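Side-chain contact in acyl-coenzyme A oxidase 1 (Yarrowia lipolytica, PDB 5Y9D), which uses FAD and molecular oxygen to oxidise acyl-CoA esters to (2E)-enoyl-CoAs, releasing hydrogen peroxide in peroxisomal fatty acid beta-oxidation: residues Q59-E62 with K63-S67. Numbering follows the deposited sequence.
Sequences QIVE and KIMSS
Ser66 grips the carbonyl of Glu62 twice: its backbone N hydrogen-bonds to Glu62 O at 3.0 Å, and its hydroxyl OG donates to the same Glu62 O over 2.8 Å. The hydroxyl comes in from above the carbonyl plane, 38° out of it. It gets there because chi1 of Ser66 is almost eclipsed, at -9°, swinging OG back toward the preceding turn. An alanine here removes the hydroxyl and would probably leave Glu62 O held from this position by the backbone N-H alone, its second donor gone. Glu62 OE1 is in a salt bridge with Arg45. All this belongs to one alpha-helix, 55-70, in the N-terminal region of the acyl-CoA oxidase fold, whose i+4 to i backbone hydrogen bonds include Lys63 N to Gln59 O at 3.0 Å and Met65 N to Val61 O at 3.1 Å. One turn apart, Val61 and Met65 run side by side; with chi1 of Val61 at 161°, its CG1 is turned toward the Met65 side chain and lies 3.6 Å from Met65 SD. Around the helix, Ile64 lays CG1 3.3 Å from Ile60 O, and both isoleucines pack on helix 107-118, Ile60 against Leu109 and Trp112, Ile64 against Arg113 and Leu116.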
ATOM      1  N   GLN A  59      -2.970  -0.774 -33.679  1.00 37.93           N
ATOM      2  CA  GLN A  59      -1.950  -1.470 -34.452  1.00 38.03           C
ATOM      3  C   GLN A  59      -0.560  -1.055 -34.019  1.00 38.07           C
ATOM      4  O   GLN A  59       0.332  -1.895 -33.914  1.00 39.67           O
ATOM      5  CB  GLN A  59      -2.132  -1.261 -35.945  1.00 39.30           C
ATOM      6  CG  GLN A  59      -3.060  -2.284 -36.588  1.00 42.30           C
ATOM      7  CD  GLN A  59      -3.213  -2.048 -38.087  1.00 44.12           C
ATOM      8  OE1 GLN A  59      -2.213  -2.049 -38.837  1.00 41.82           O
ATOM      9  NE2 GLN A  59      -4.459  -1.823 -38.532  1.00 41.36           N
ATOM     10  N   ILE A  60      -0.393   0.237 -33.750  1.00 37.24           N
ATOM     11  CA  ILE A  60       0.879   0.784 -33.328  1.00 34.92           C
ATOM     12  C   ILE A  60       1.195   0.259 -31.934  1.00 34.13           C
ATOM     13  O   ILE A  60       2.323  -0.136 -31.636  1.00 31.55           O
ATOM     14  CB  ILE A  60       0.838   2.318 -33.368  1.00 37.93           C
ATOM     15  CG1 ILE A  60       0.896   2.781 -34.818  1.00 40.72           C
ATOM     16  CG2 ILE A  60       2.003   2.937 -32.604  1.00 38.58           C
ATOM     17  CD1 ILE A  60       0.588   4.259 -35.007  1.00 43.96           C
ATOM     18  N   VAL A  61       0.191   0.236 -31.079  1.00 33.96           N
ATOM     19  CA  VAL A  61       0.360  -0.315 -29.726  1.00 34.84           C
ATOM     20  C   VAL A  61       0.735  -1.793 -29.751  1.00 33.13           C
ATOM     21  O   VAL A  61       1.587  -2.222 -28.961  1.00 31.93           O
ATOM     22  CB  VAL A  61      -0.895  -0.064 -28.870  1.00 34.47           C
ATOM     23  CG1 VAL A  61      -0.957  -0.988 -27.655  1.00 35.64           C
ATOM     24  CG2 VAL A  61      -0.918   1.405 -28.473  1.00 34.10           C
ATOM     25  N   GLU A  62       0.133  -2.550 -30.668  1.00 31.53           N
ATOM     26  CA  GLU A  62       0.476  -3.973 -30.833  1.00 32.25           C
ATOM     27  C   GLU A  62       1.917  -4.176 -31.336  1.00 29.88           C
ATOM     28  O   GLU A  62       2.623  -5.007 -30.786  1.00 26.24           O
ATOM     29  CB  GLU A  62      -0.563  -4.702 -31.706  1.00 34.37           C
ATOM     30  CG  GLU A  62      -1.792  -5.069 -30.861  1.00 38.81           C
ATOM     31  CD  GLU A  62      -2.988  -5.621 -31.638  1.00 43.64           C
ATOM     32  OE1 GLU A  62      -3.114  -5.366 -32.865  1.00 44.66           O
ATOM     33  OE2 GLU A  62      -3.829  -6.294 -30.990  1.00 47.19           O
ATOM     34  N   LYS A  63       2.345  -3.404 -32.336  1.00 30.13           N
ATOM     35  CA  LYS A  63       3.743  -3.388 -32.766  1.00 34.55           C
ATOM     36  C   LYS A  63       4.723  -3.123 -31.623  1.00 33.45           C
ATOM     37  O   LYS A  63       5.776  -3.746 -31.568  1.00 35.15           O
ATOM     38  CB  LYS A  63       4.005  -2.358 -33.868  1.00 40.71           C
ATOM     39  CG  LYS A  63       4.157  -2.936 -35.275  1.00 47.52           C
ATOM     40  CD  LYS A  63       4.516  -1.868 -36.318  1.00 50.57           C
ATOM     41  CE  LYS A  63       3.307  -1.058 -36.782  1.00 55.20           C
ATOM     42  NZ  LYS A  63       3.541  -0.300 -38.052  1.00 57.24           N
ATOM     43  N   ILE A  64       4.407  -2.209 -30.715  1.00 32.04           N
ATOM     44  CA  ILE A  64       5.343  -1.942 -29.640  1.00 33.84           C
ATOM     45  C   ILE A  64       5.442  -3.190 -28.774  1.00 35.18           C
ATOM     46  O   ILE A  64       6.538  -3.600 -28.364  1.00 34.15           O
ATOM     47  CB  ILE A  64       4.944  -0.756 -28.724  1.00 34.81           C
ATOM     48  CG1 ILE A  64       4.692   0.541 -29.482  1.00 33.68           C
ATOM     49  CG2 ILE A  64       6.022  -0.532 -27.683  1.00 37.35           C
ATOM     50  CD1 ILE A  64       5.690   0.801 -30.549  1.00 35.72           C
ATOM     51  N   MET A  65       4.283  -3.776 -28.482  1.00 36.10           N
ATOM     52  CA  MET A  65       4.190  -4.850 -27.499  1.00 33.94           C
ATOM     53  C   MET A  65       4.802  -6.133 -27.960  1.00 32.48           C
ATOM     54  O   MET A  65       5.376  -6.824 -27.129  1.00 32.73           O
ATOM     55  CB  MET A  65       2.750  -5.068 -27.067  1.00 35.70           C
ATOM     56  CG  MET A  65       2.276  -3.885 -26.250  1.00 39.87           C
ATOM     57  SD  MET A  65       0.506  -3.812 -26.022  1.00 44.19           S
ATOM     58  CE  MET A  65       0.430  -4.729 -24.495  1.00 40.95           C
ATOM     59  N   SER A  66       4.719  -6.462 -29.255  1.00 31.34           N
ATOM     60  CA  SER A  66       5.433  -7.655 -29.735  1.00 31.73           C
ATOM     61  C   SER A  66       6.941  -7.458 -29.720  1.00 30.80           C
ATOM     62  O   SER A  66       7.686  -8.416 -29.549  1.00 33.75           O
ATOM     63  CB  SER A  66       5.039  -8.069 -31.143  1.00 30.70           C
ATOM     64  OG  SER A  66       3.945  -7.333 -31.578  1.00 32.97           O
ATOM     65  N   SER A  67       7.415  -6.242 -29.946  1.00 29.46           N
ATOM     66  CA  SER A  67       8.847  -6.031 -29.816  1.00 31.64           C
ATOM     67  C   SER A  67       9.247  -6.289 -28.407  1.00 29.32           C
ATOM     68  O   SER A  67      10.188  -7.033 -28.176  1.00 34.79           O
ATOM     69  CB  SER A  67       9.274  -4.641 -30.216  1.00 33.10           C
ATOM     70  OG  SER A  67       9.001  -4.497 -31.585  1.00 38.36           O
TER